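Local coordinates for major capsid protein (Paramecium bursaria Chlorella virus 1, PDB 5TIP) that self-assembles as trimers into the icosahedral capsid of a large chlorella virus, with pseudo T=169 symmetry and a diameter of about 190 nm, at residues Thr114-Ala117 with Leu118-Asn122; Tyr126-Arg129 with Arg130-Trp134; Asp105-Tyr108 with Asn109-Arg113; Pro149-Phe153 with Phe154-Pro158; Ser180-Gln183 with Gly184-Asn188. One frame throughout, in Å; residues are numbered along the deposited sequence.

All five contacts are local and lie in the N-terminal half of the capsid protein's double jelly roll. Along the chain they come in the order contact 3, 1, 2, 4, 5. Contact 3 turns strand 102-108 into helix 109-119, contact 1 closes that same helix, and contact 2 follows on helix 122-132; the centres of contacts 1 and 2 are about 13 Å apart. Contact 4, where the loop after strand 143-149 enters helix 153-156, packs against contacts 1, 2 and 3. Contact 5 is more remote, its centre about 28 Å from that of contact 4, but it touches contact 2 through Trp134 and Val185. Contacts 1, 2 and 4 also meet the third subunit, tying this helical region to the trimer.

Contact 1: residues Thr114-Ala117 with Leu118-Asn122; sequences TYDA and LFRMN
Tyr115 packs against both Phe119 and Arg120 over the last turn of helix 109-119, where the chain leaves the helix toward helix 122-132. Among the backbone bonds, Phe119 N donates to Tyr115 O at 2.8 Å, a nearly straight i to i+4 bond (163°), whereas Leu118 N divides weakly between Thr114 O and Tyr115 O. The aromatic contact is oblique: the Tyr115 and Phe119 ring planes are 32° apart, and Phe119 CB sits over one face of the tyrosine ring, 4.1 Å from its centroid. With CG anti to the backbone N (chi1 174°), Tyr115 carries its ring alongside the next turn, toward Phe119 and Arg120. Its CE2 lies over a face of the Arg120 guanidinium, whose plane is almost perpendicular to the ring. The charged contact is a salt bridge, Arg120 NH1 to Asp116 OD1 at 3.3 Å, whose hydrogen bond is weak. Both partners are engaged elsewhere as well: Asp116 OD2 pairs with Arg113, and Arg120 NH2 bonds Tyr339 OH of the third subunit, so the helix end is linked to the trimer interface. A water lies 3.0 Å from Tyr115 OH and donates a weak 3.5 Å bond to Phe119 O.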
# COMPACT_ATOMS: atom_id res chain seq x y z
N THR A 114 -17.08 -4.01 9.22
CA THR A 114 -16.06 -3.64 10.20
C THR A 114 -14.68 -4.12 9.77
O THR A 114 -13.69 -3.39 9.91
CB THR A 114 -16.42 -4.21 11.57
OG1 THR A 114 -17.66 -3.65 12.01
CG2 THR A 114 -15.34 -3.90 12.59
N TYR A 115 -14.59 -5.34 9.24
CA TYR A 115 -13.31 -5.85 8.76
C TYR A 115 -12.76 -4.99 7.63
O TYR A 115 -11.55 -4.73 7.57
CB TYR A 115 -13.47 -7.30 8.30
CG TYR A 115 -12.23 -7.89 7.66
CD1 TYR A 115 -11.24 -8.48 8.43
CD2 TYR A 115 -12.06 -7.85 6.28
CE1 TYR A 115 -10.11 -9.02 7.85
CE2 TYR A 115 -10.93 -8.39 5.69
CZ TYR A 115 -9.96 -8.97 6.48
OH TYR A 115 -8.83 -9.50 5.90
N ASP A 116 -13.63 -4.55 6.72
CA ASP A 116 -13.18 -3.72 5.61
C ASP A 116 -12.66 -2.37 6.10
O ASP A 116 -11.68 -1.85 5.55
CB ASP A 116 -14.33 -3.53 4.61
CG ASP A 116 -13.90 -2.80 3.36
OD1 ASP A 116 -12.98 -3.28 2.67
OD2 ASP A 116 -14.48 -1.73 3.06
N ALA A 117 -13.29 -1.80 7.12
CA ALA A 117 -12.87 -0.50 7.62
C ALA A 117 -11.54 -0.56 8.35
O ALA A 117 -10.81 0.44 8.40
CB ALA A 117 -13.95 0.08 8.54
N LEU A 118 -11.20 -1.71 8.93
CA LEU A 118 -10.00 -1.84 9.74
C LEU A 118 -8.83 -2.48 9.01
O LEU A 118 -7.70 -2.00 9.13
CB LEU A 118 -10.30 -2.65 11.01
CG LEU A 118 -10.96 -1.91 12.18
CD1 LEU A 118 -11.34 -2.90 13.26
CD2 LEU A 118 -10.03 -0.84 12.73
N PHE A 119 -9.06 -3.56 8.27
CA PHE A 119 -7.98 -4.41 7.79
C PHE A 119 -7.79 -4.39 6.28
O PHE A 119 -6.83 -5.00 5.79
CB PHE A 119 -8.19 -5.84 8.28
CG PHE A 119 -8.19 -5.96 9.77
CD1 PHE A 119 -7.00 -5.92 10.48
CD2 PHE A 119 -9.38 -6.09 10.48
CE1 PHE A 119 -6.99 -6.02 11.86
CE2 PHE A 119 -9.38 -6.19 11.85
CZ PHE A 119 -8.18 -6.15 12.54
N ARG A 120 -8.65 -3.72 5.53
CA ARG A 120 -8.37 -3.43 4.14
C ARG A 120 -7.94 -1.98 3.99
O ARG A 120 -8.25 -1.13 4.82
CB ARG A 120 -9.59 -3.72 3.25
CG ARG A 120 -9.77 -5.20 2.94
CD ARG A 120 -10.65 -5.41 1.72
NE ARG A 120 -11.06 -6.80 1.59
CZ ARG A 120 -12.12 -7.33 2.20
NH1 ARG A 120 -12.87 -6.58 2.99
NH2 ARG A 120 -12.42 -8.61 2.03
N MET A 121 -7.20 -1.71 2.92
CA MET A 121 -6.64 -0.38 2.73
C MET A 121 -6.25 -0.20 1.27
O MET A 121 -6.10 -1.17 0.52
CB MET A 121 -5.41 -0.16 3.62
CG MET A 121 -4.24 -1.07 3.28
SD MET A 121 -2.85 -0.91 4.42
CE MET A 121 -3.55 -1.60 5.91
N ASN A 122 -6.11 1.06 0.89
CA ASN A 122 -5.45 1.47 -0.37
C ASN A 122 -6.27 0.95 -1.55
O ASN A 122 -7.51 0.91 -1.47
CB ASN A 122 -4.01 1.02 -0.33
CG ASN A 122 -3.24 1.64 0.81
OD1 ASN A 122 -3.49 2.78 1.20
ND2 ASN A 122 -2.30 0.88 1.37
O HOH W 1 -7.17 -7.93 3.92

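Contact 2: residues Tyr126-Arg129 with Arg130-Trp134; sequences YNYR and RMTDW
Tyr126-Thr132 form the last turns of helix 122-132 and Asp133-Trp134 lead out of it, with Arg130 N bonded to Tyr126 O at 3.0 Å and Met131 N to Asn127 O at 3.1 Å. Thr132 turns its hydroxyl back to the helix: OG1, held between the backbone N and the carbonyl carbon (chi1 57°), donates to Tyr128 O at 2.9 Å. The same threonine lays CG2 over a face of the Tyr128 ring, 4.3 Å from the centroid. From the helix, Arg129 runs extended beside Asp133, just past its end, and grips it side-on in a salt bridge, NE at 3.2 Å and NH2 at 3.3 Å both reaching OD2. The two nitrogens come from one face of the carboxylate, while OD2 stays in the guanidinium plane. Asp133 OD2 also accepts from Tyr86 N and OD1 bonds Thr84 OG1, while Arg129 NH2 donates to Gly300 O. Arg130 passes CG and CD along a face and rim of the Tyr126 ring, then bends at chi3, which turns its guanidinium aside; NH1 and NH2 bond Thr346 O and Asn334 OD1 of the third subunit. Tyr128 packs on helix 109-119, Met131 lies against strand 143-149, and Thr132 and Asp133 touch helix 87-91.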
# COMPACT_ATOMS: atom_id res chain seq x y z
N TYR A 126 -10.41 -0.29 -2.46
CA TYR A 126 -11.26 0.23 -3.53
C TYR A 126 -11.70 -0.87 -4.48
O TYR A 126 -12.84 -0.86 -4.97
CB TYR A 126 -10.52 1.33 -4.30
CG TYR A 126 -11.31 1.87 -5.48
CD1 TYR A 126 -12.50 2.53 -5.29
CD2 TYR A 126 -10.84 1.74 -6.78
CE1 TYR A 126 -13.23 3.03 -6.35
CE2 TYR A 126 -11.57 2.24 -7.86
CZ TYR A 126 -12.76 2.88 -7.63
OH TYR A 126 -13.49 3.38 -8.69
N ASN A 127 -10.81 -1.83 -4.77
CA ASN A 127 -11.22 -2.97 -5.58
C ASN A 127 -12.32 -3.78 -4.91
O ASN A 127 -13.19 -4.33 -5.59
CB ASN A 127 -10.01 -3.87 -5.87
CG ASN A 127 -10.31 -4.95 -6.91
OD1 ASN A 127 -11.03 -4.71 -7.87
ND2 ASN A 127 -9.76 -6.15 -6.70
N TYR A 128 -12.29 -3.86 -3.58
CA TYR A 128 -13.36 -4.55 -2.87
C TYR A 128 -14.69 -3.83 -3.02
O TYR A 128 -15.74 -4.49 -3.08
CB TYR A 128 -13.00 -4.69 -1.38
CG TYR A 128 -14.09 -5.29 -0.53
CD1 TYR A 128 -14.29 -6.66 -0.49
CD2 TYR A 128 -14.92 -4.48 0.24
CE1 TYR A 128 -15.29 -7.21 0.29
CE2 TYR A 128 -15.92 -5.03 1.03
CZ TYR A 128 -16.10 -6.39 1.05
OH TYR A 128 -17.10 -6.93 1.83
N ARG A 129 -14.69 -2.50 -3.10
CA ARG A 129 -15.94 -1.79 -3.32
C ARG A 129 -16.42 -1.93 -4.76
O ARG A 129 -17.63 -1.92 -5.01
CB ARG A 129 -15.82 -0.31 -2.95
CG ARG A 129 -17.17 0.39 -2.94
CD ARG A 129 -17.15 1.76 -2.32
NE ARG A 129 -18.50 2.31 -2.26
CZ ARG A 129 -18.81 3.51 -1.78
NH1 ARG A 129 -17.87 4.30 -1.30
NH2 ARG A 129 -20.08 3.91 -1.78
N ARG A 130 -15.50 -2.04 -5.72
CA ARG A 130 -15.90 -2.38 -7.08
C ARG A 130 -16.62 -3.72 -7.11
O ARG A 130 -17.57 -3.91 -7.89
CB ARG A 130 -14.69 -2.43 -8.01
CG ARG A 130 -13.97 -1.11 -8.23
CD ARG A 130 -12.76 -1.34 -9.11
NE ARG A 130 -13.14 -1.76 -10.46
CZ ARG A 130 -12.35 -2.47 -11.27
NH1 ARG A 130 -11.15 -2.85 -10.86
NH2 ARG A 130 -12.78 -2.81 -12.48
N MET A 131 -16.19 -4.66 -6.27
CA MET A 131 -16.77 -6.00 -6.26
C MET A 131 -18.10 -6.07 -5.52
O MET A 131 -18.82 -7.06 -5.67
CB MET A 131 -15.79 -6.99 -5.63
CG MET A 131 -14.50 -7.17 -6.40
SD MET A 131 -13.23 -7.98 -5.41
CE MET A 131 -14.05 -9.52 -5.00
N THR A 132 -18.44 -5.05 -4.72
CA THR A 132 -19.63 -5.12 -3.88
C THR A 132 -20.53 -3.90 -4.00
O THR A 132 -21.49 -3.78 -3.22
CB THR A 132 -19.23 -5.31 -2.41
OG1 THR A 132 -18.37 -4.24 -2.00
CG2 THR A 132 -18.52 -6.64 -2.21
N ASP A 133 -20.27 -2.99 -4.94
CA ASP A 133 -21.06 -1.77 -5.01
C ASP A 133 -20.91 -1.15 -6.40
O ASP A 133 -20.02 -1.51 -7.16
CB ASP A 133 -20.62 -0.77 -3.93
CG ASP A 133 -21.66 0.30 -3.66
OD1 ASP A 133 -22.67 0.35 -4.39
OD2 ASP A 133 -21.47 1.09 -2.72
N TRP A 134 -21.82 -0.23 -6.71
CA TRP A 134 -21.70 0.62 -7.88
C TRP A 134 -20.84 1.83 -7.53
O TRP A 134 -21.14 2.55 -6.57
CB TRP A 134 -23.07 1.08 -8.38
CG TRP A 134 -23.87 0.02 -9.08
CD1 TRP A 134 -23.79 -0.32 -10.40
CD2 TRP A 134 -24.89 -0.81 -8.51
NE1 TRP A 134 -24.68 -1.32 -10.68
CE2 TRP A 134 -25.37 -1.64 -9.54
CE3 TRP A 134 -25.44 -0.94 -7.23
CZ2 TRP A 134 -26.37 -2.59 -9.33
CZ3 TRP A 134 -26.43 -1.87 -7.03
CH2 TRP A 134 -26.89 -2.69 -8.07

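Contact 3: residues Asp105-Tyr108 with Asn109-Arg113; sequences DKHY and NDWFR
Tyr108 O is gripped by two backbone amides of the first helical turn. Phe112 N donates to it at 3.0 Å, in the carbonyl plane and fairly straight, while Trp111 N, also 3.0 Å away, makes a weak, strongly bent bond. Around this oxygen gather Trp111 CB and Phe112 CD1, each 3.3 Å from it. One residue earlier, His107 meets both aromatic side chains. Trp111 carries CG opposite its backbone N (chi1 168°), which lays the indole alongside His107. Its CD1 stands over a face of the imidazole, 4.0 Å from His107 CG, in an edge-to-face pair whose planes are 64° apart. Phe112 comes from another direction: its CE1 touches His107 CB, which lies in the plane of the phenyl ring at its edge. Here strand 102-108, an outer strand of the four-stranded jelly-roll sheet, passes directly into helix 109-119 with Tyr108 at the N-cap position; the axes of the two short segments, 105-108 and 109-113, are 74° apart. The outer nitrogen of the imidazole is tied back along the strand, since His107 NE2 donates to Asp105 OD2 at 2.8 Å. That carboxylate oxygen is met from above its plane, and the bond also tilts from the imidazole plane; even so it limits rotation of the ring. Asp105 OD1 accepts Lys106 N, again from above the carboxylate, and is bonded to Leu230 N as well. Leu230, on strand 223-237, touches both His107 and Trp111, so the second half of the double jelly roll packs against this turn. Within the helix, Asn109 OD1 takes a weak bond from Asp110 N.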
# COMPACT_ATOMS: atom_id res chain seq x y z
N ASP A 105 -17.15 -21.48 12.28
CA ASP A 105 -17.12 -20.02 12.38
C ASP A 105 -18.41 -19.49 11.76
O ASP A 105 -19.06 -20.18 10.97
CB ASP A 105 -15.89 -19.44 11.67
CG ASP A 105 -15.54 -18.06 12.16
OD1 ASP A 105 -16.21 -17.56 13.09
OD2 ASP A 105 -14.58 -17.46 11.62
N LYS A 106 -18.76 -18.27 12.13
CA LYS A 106 -19.94 -17.62 11.57
C LYS A 106 -19.70 -16.12 11.51
O LYS A 106 -19.32 -15.52 12.51
CB LYS A 106 -21.20 -17.94 12.38
CG LYS A 106 -22.46 -17.27 11.85
CD LYS A 106 -23.70 -17.75 12.58
CE LYS A 106 -24.96 -17.12 11.99
NZ LYS A 106 -26.20 -17.64 12.63
N HIS A 107 -19.94 -15.54 10.33
CA HIS A 107 -19.70 -14.13 10.10
C HIS A 107 -21.01 -13.42 9.78
O HIS A 107 -22.02 -14.05 9.46
CB HIS A 107 -18.70 -13.93 8.96
CG HIS A 107 -17.33 -14.44 9.27
ND1 HIS A 107 -16.30 -14.43 8.35
CD2 HIS A 107 -16.81 -14.98 10.40
CE1 HIS A 107 -15.21 -14.94 8.90
NE2 HIS A 107 -15.50 -15.28 10.15
N TYR A 108 -20.98 -12.09 9.87
CA TYR A 108 -22.15 -11.26 9.64
C TYR A 108 -21.77 -10.11 8.72
O TYR A 108 -20.59 -9.76 8.60
CB TYR A 108 -22.72 -10.72 10.96
CG TYR A 108 -22.94 -11.79 12.01
CD1 TYR A 108 -21.91 -12.18 12.86
CD2 TYR A 108 -24.16 -12.44 12.14
CE1 TYR A 108 -22.09 -13.16 13.81
CE2 TYR A 108 -24.35 -13.42 13.09
CZ TYR A 108 -23.31 -13.78 13.92
OH TYR A 108 -23.49 -14.76 14.87
N ASN A 109 -22.77 -9.51 8.07
CA ASN A 109 -22.48 -8.43 7.12
C ASN A 109 -21.86 -7.23 7.82
O ASN A 109 -21.01 -6.54 7.23
CB ASN A 109 -23.74 -8.02 6.36
CG ASN A 109 -24.88 -7.62 7.26
OD1 ASN A 109 -24.75 -7.62 8.49
ND2 ASN A 109 -26.01 -7.26 6.67
N ASP A 110 -22.25 -6.95 9.07
CA ASP A 110 -21.64 -5.84 9.78
C ASP A 110 -20.19 -6.15 10.14
O ASP A 110 -19.38 -5.23 10.28
CB ASP A 110 -22.44 -5.50 11.04
CG ASP A 110 -21.92 -4.25 11.74
OD1 ASP A 110 -22.08 -3.15 11.18
OD2 ASP A 110 -21.36 -4.38 12.85
N TRP A 111 -19.84 -7.43 10.29
CA TRP A 111 -18.43 -7.77 10.45
C TRP A 111 -17.67 -7.55 9.15
O TRP A 111 -16.54 -7.03 9.18
CB TRP A 111 -18.28 -9.22 10.90
CG TRP A 111 -16.86 -9.68 10.80
CD1 TRP A 111 -16.36 -10.64 9.98
CD2 TRP A 111 -15.75 -9.16 11.54
NE1 TRP A 111 -15.00 -10.77 10.17
CE2 TRP A 111 -14.60 -9.87 11.12
CE3 TRP A 111 -15.60 -8.17 12.52
CZ2 TRP A 111 -13.34 -9.62 11.64
CZ3 TRP A 111 -14.35 -7.93 13.04
CH2 TRP A 111 -13.23 -8.65 12.60
N PHE A 112 -18.27 -7.88 8.04
CA PHE A 112 -17.67 -7.63 6.77
C PHE A 112 -17.42 -6.13 6.67
O PHE A 112 -16.39 -5.73 6.22
CB PHE A 112 -18.57 -8.15 5.64
CG PHE A 112 -18.38 -9.59 5.33
CD1 PHE A 112 -18.32 -10.51 6.30
CD2 PHE A 112 -18.21 -10.01 4.05
CE1 PHE A 112 -18.13 -11.81 6.03
CE2 PHE A 112 -17.99 -11.34 3.76
CZ PHE A 112 -17.95 -12.25 4.77
N ARG A 113 -18.38 -5.31 7.10
CA ARG A 113 -18.22 -3.86 7.06
C ARG A 113 -17.13 -3.41 8.02
O ARG A 113 -16.33 -2.52 7.70
CB ARG A 113 -19.54 -3.17 7.39
CG ARG A 113 -19.54 -1.66 7.18
CD ARG A 113 -19.97 -1.28 5.77
NE ARG A 113 -19.13 -1.89 4.75
CZ ARG A 113 -17.96 -1.40 4.36
NH1 ARG A 113 -17.49 -0.28 4.89
NH2 ARG A 113 -17.25 -2.03 3.43

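Contact 4: residues Pro149-Phe153 with Phe154-Pro158; sequences PLIFF and FNQTP
The chain leaving strand 143-149 runs through Leu150 and Ile151 and curls into the short, weakly bonded helix 153-156, with the CA atoms of Phe152 and Asn155 5.2 Å apart. This tight turn in the N-terminal jelly roll is fastened by a reciprocal pair of bonds between Phe152 and Asn155. In one direction Asn155 N donates to Phe152 O at 3.0 Å, from well above the carbonyl plane. In the other, Asn155 OD1 accepts Phe152 N at 3.0 Å, in the amide carbonyl plane and on a lone pair. The asparagine reaches back because CG lies beside its own backbone N (chi1 -57°), which also brings CB to 3.2 Å from Leu150 O. Its ND2 donates to Thr67 O, so both ends of the amide are held and its flip is fixed, and the turn is pinned to strand 65-76. Phe152 runs alongside Asn155, the oxygen lying at the edge of the phenyl ring. Phe153 and Phe154 both tuck CG over their own backbone, and their rings form an edge-to-face pair, centroids 5.3 Å apart and planes at 73°. Phe154 supplies the edge, with CD1 over the centre of the Phe153 ring. The two rings share Leu97 of strand 92-99 as a neighbour, while Ile151 faces helix 109-119 through Trp111, Phe112 and Tyr115. Next to CD1 on the same rim of the Phe154 ring, CE1 rests 4.0 Å from Phe152 CB.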
# COMPACT_ATOMS: atom_id res chain seq x y z
N PRO A 149 -16.14 -11.95 -1.40
CA PRO A 149 -15.20 -12.99 -0.96
C PRO A 149 -15.36 -13.28 0.52
O PRO A 149 -15.45 -12.36 1.34
CB PRO A 149 -13.83 -12.37 -1.26
CG PRO A 149 -14.07 -10.90 -1.12
CD PRO A 149 -15.49 -10.63 -1.54
N LEU A 150 -15.41 -14.56 0.87
CA LEU A 150 -15.49 -14.95 2.26
C LEU A 150 -14.12 -14.84 2.92
O LEU A 150 -13.09 -14.95 2.26
CB LEU A 150 -16.03 -16.38 2.39
CG LEU A 150 -17.44 -16.64 1.85
CD1 LEU A 150 -17.90 -18.04 2.21
CD2 LEU A 150 -18.42 -15.59 2.36
N ILE A 151 -14.13 -14.62 4.23
CA ILE A 151 -12.88 -14.36 4.95
C ILE A 151 -12.75 -15.30 6.14
O ILE A 151 -12.34 -14.88 7.23
CB ILE A 151 -12.80 -12.89 5.39
CG1 ILE A 151 -14.09 -12.44 6.07
CG2 ILE A 151 -12.48 -12.00 4.19
CD1 ILE A 151 -14.13 -10.97 6.43
N PHE A 152 -13.09 -16.57 5.95
CA PHE A 152 -12.84 -17.57 6.98
C PHE A 152 -11.34 -17.91 7.00
O PHE A 152 -10.55 -17.38 6.21
CB PHE A 152 -13.70 -18.80 6.75
CG PHE A 152 -15.17 -18.55 6.94
CD1 PHE A 152 -15.67 -18.19 8.18
CD2 PHE A 152 -16.05 -18.67 5.88
CE1 PHE A 152 -17.02 -17.96 8.36
CE2 PHE A 152 -17.41 -18.44 6.05
CZ PHE A 152 -17.89 -18.09 7.29
N PHE A 153 -10.95 -18.80 7.91
CA PHE A 153 -9.53 -19.04 8.14
C PHE A 153 -8.86 -19.62 6.90
O PHE A 153 -7.71 -19.27 6.58
CB PHE A 153 -9.33 -19.96 9.35
CG PHE A 153 -9.91 -21.33 9.19
CD1 PHE A 153 -11.22 -21.59 9.54
CD2 PHE A 153 -9.14 -22.37 8.69
CE1 PHE A 153 -11.76 -22.85 9.40
CE2 PHE A 153 -9.68 -23.64 8.54
CZ PHE A 153 -10.99 -23.88 8.90
N PHE A 154 -9.54 -20.51 6.18
CA PHE A 154 -8.95 -21.11 4.99
C PHE A 154 -9.13 -20.25 3.75
O PHE A 154 -8.65 -20.64 2.68
CB PHE A 154 -9.53 -22.51 4.75
CG PHE A 154 -11.00 -22.51 4.44
CD1 PHE A 154 -11.94 -22.46 5.45
CD2 PHE A 154 -11.44 -22.60 3.13
CE1 PHE A 154 -13.29 -22.48 5.16
CE2 PHE A 154 -12.79 -22.61 2.83
CZ PHE A 154 -13.72 -22.55 3.85
N ASN A 155 -9.79 -19.11 3.86
CA ASN A 155 -9.94 -18.20 2.73
C ASN A 155 -8.86 -17.13 2.68
O ASN A 155 -8.69 -16.49 1.64
CB ASN A 155 -11.30 -17.50 2.78
CG ASN A 155 -12.46 -18.47 2.80
OD1 ASN A 155 -13.38 -18.33 3.60
ND2 ASN A 155 -12.42 -19.45 1.92
N GLN A 156 -8.13 -16.91 3.78
CA GLN A 156 -7.21 -15.79 3.87
C GLN A 156 -5.75 -16.17 3.68
O GLN A 156 -4.92 -15.28 3.45
CB GLN A 156 -7.38 -15.08 5.22
CG GLN A 156 -8.80 -14.61 5.49
CD GLN A 156 -8.88 -13.60 6.60
OE1 GLN A 156 -8.73 -12.40 6.37
NE2 GLN A 156 -9.11 -14.07 7.82
N THR A 157 -5.41 -17.45 3.77
CA THR A 157 -4.04 -17.87 3.55
C THR A 157 -4.05 -19.32 3.07
O THR A 157 -4.76 -20.15 3.65
CB THR A 157 -3.17 -17.74 4.80
OG1 THR A 157 -1.93 -18.42 4.60
CG2 THR A 157 -3.88 -18.31 6.02
N PRO A 158 -3.30 -19.64 2.01
CA PRO A 158 -3.24 -21.04 1.56
C PRO A 158 -2.63 -21.98 2.58
O PRO A 158 -2.87 -23.19 2.51
CB PRO A 158 -2.40 -20.97 0.28
CG PRO A 158 -1.60 -19.71 0.42
CD PRO A 158 -2.49 -18.75 1.17

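Contact 5: residues Ser180-Gln183 with Gly184-Asn188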
# COMPACT_ATOMS: atom_id res chain seq x y z
N SER A 180 -33.17 -8.83 3.91
CA SER A 180 -34.53 -8.62 3.42
C SER A 180 -34.63 -7.33 2.61
O SER A 180 -35.19 -7.32 1.51
CB SER A 180 -35.51 -8.59 4.59
OG SER A 180 -35.44 -9.80 5.33
N GLN A 181 -34.07 -6.24 3.13
CA GLN A 181 -34.18 -4.93 2.51
C GLN A 181 -32.79 -4.36 2.30
O GLN A 181 -32.01 -4.27 3.25
CB GLN A 181 -35.01 -3.98 3.38
CG GLN A 181 -36.34 -4.58 3.84
CD GLN A 181 -37.18 -3.60 4.62
OE1 GLN A 181 -36.74 -2.50 4.95
NE2 GLN A 181 -38.42 -3.98 4.91
N VAL A 182 -32.48 -3.99 1.06
CA VAL A 182 -31.17 -3.46 0.69
C VAL A 182 -31.39 -2.10 0.04
O VAL A 182 -32.05 -1.99 -1.00
CB VAL A 182 -30.41 -4.40 -0.25
CG1 VAL A 182 -29.06 -3.81 -0.60
CG2 VAL A 182 -30.23 -5.77 0.40
N GLN A 183 -30.81 -1.06 0.65
CA GLN A 183 -31.01 0.31 0.20
C GLN A 183 -30.51 0.50 -1.22
O GLN A 183 -29.42 0.05 -1.59
CB GLN A 183 -30.30 1.29 1.15
CG GLN A 183 -30.14 2.69 0.58
CD GLN A 183 -31.47 3.36 0.30
OE1 GLN A 183 -32.44 3.17 1.04
NE2 GLN A 183 -31.53 4.14 -0.77
N GLY A 184 -31.32 1.17 -2.03
CA GLY A 184 -30.98 1.43 -3.41
C GLY A 184 -31.13 0.24 -4.34
O GLY A 184 -30.88 0.38 -5.54
N VAL A 185 -31.56 -0.92 -3.84
CA VAL A 185 -31.74 -2.10 -4.67
C VAL A 185 -33.20 -2.53 -4.70
O VAL A 185 -33.81 -2.55 -5.77
CB VAL A 185 -30.82 -3.24 -4.20
CG1 VAL A 185 -31.18 -4.55 -4.88
CG2 VAL A 185 -29.37 -2.91 -4.55
N ASN A 186 -33.76 -2.87 -3.53
CA ASN A 186 -35.19 -3.18 -3.44
C ASN A 186 -35.95 -2.28 -2.46
O ASN A 186 -37.18 -2.37 -2.41
CB ASN A 186 -35.43 -4.67 -3.08
CG ASN A 186 -35.08 -5.02 -1.66
OD1 ASN A 186 -34.23 -4.40 -1.05
ND2 ASN A 186 -35.76 -6.03 -1.12
N TYR A 187 -35.26 -1.40 -1.72
CA TYR A 187 -35.94 -0.43 -0.85
C TYR A 187 -35.25 0.93 -1.01
O TYR A 187 -34.06 1.01 -1.33
CB TYR A 187 -35.93 -0.82 0.63
CG TYR A 187 -37.07 -1.75 1.01
CD1 TYR A 187 -37.03 -3.08 0.67
CD2 TYR A 187 -38.18 -1.30 1.73
CE1 TYR A 187 -38.06 -3.94 0.99
CE2 TYR A 187 -39.22 -2.17 2.06
CZ TYR A 187 -39.15 -3.48 1.69
OH TYR A 187 -40.20 -4.29 2.04
N ASN A 188 -36.02 2.00 -0.78
CA ASN A 188 -35.49 3.37 -0.77
C ASN A 188 -35.89 3.93 0.59
O ASN A 188 -37.01 4.43 0.76
CB ASN A 188 -36.04 4.23 -1.89
CG ASN A 188 -35.48 5.64 -1.85
OD1 ASN A 188 -34.45 5.88 -1.22
ND2 ASN A 188 -36.14 6.58 -2.51
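The Gln181 amide lies flat on the Tyr187 ring across a tight turn, in which the loop after strand 172-178 folds back onto the start of strand 187-188, with Gln183 and Tyr187 joined by a single beta bridge. The glutamine amide and the phenol ring are stacked 13° from parallel, with CD over the ring centre and CG 3.6 Å from the centroid. At the edge of the Tyr187 ring, the Asn186 amide staples the loop. Its OD1 accepts Val182 N at 2.8 Å in a nearly straight bond (171°), and its ND2 donates to Ser180 O at 3.0 Å, in both the carbonyl and the amide plane. Asn186 can span these two groups with its CG on the side shared by N and C (chi1 72°). Val182 O is the hub of the turn, accepting Val185 N at 3.1 Å, Asn186 N at 3.2 Å and, weakly, Tyr187 N. Gly184 passes through the bend with positive phi, and its N bonds Tyr187 O. Farther out, Val182 and Val185 lie side by side and pack on helix 87-91. Gln183 bends at chi2; its OE1 accepts Gly189 N and its NE2 bonds Thr83 O, with a weak 3.4 Å bond from the same NE2 to Asn188 OD1.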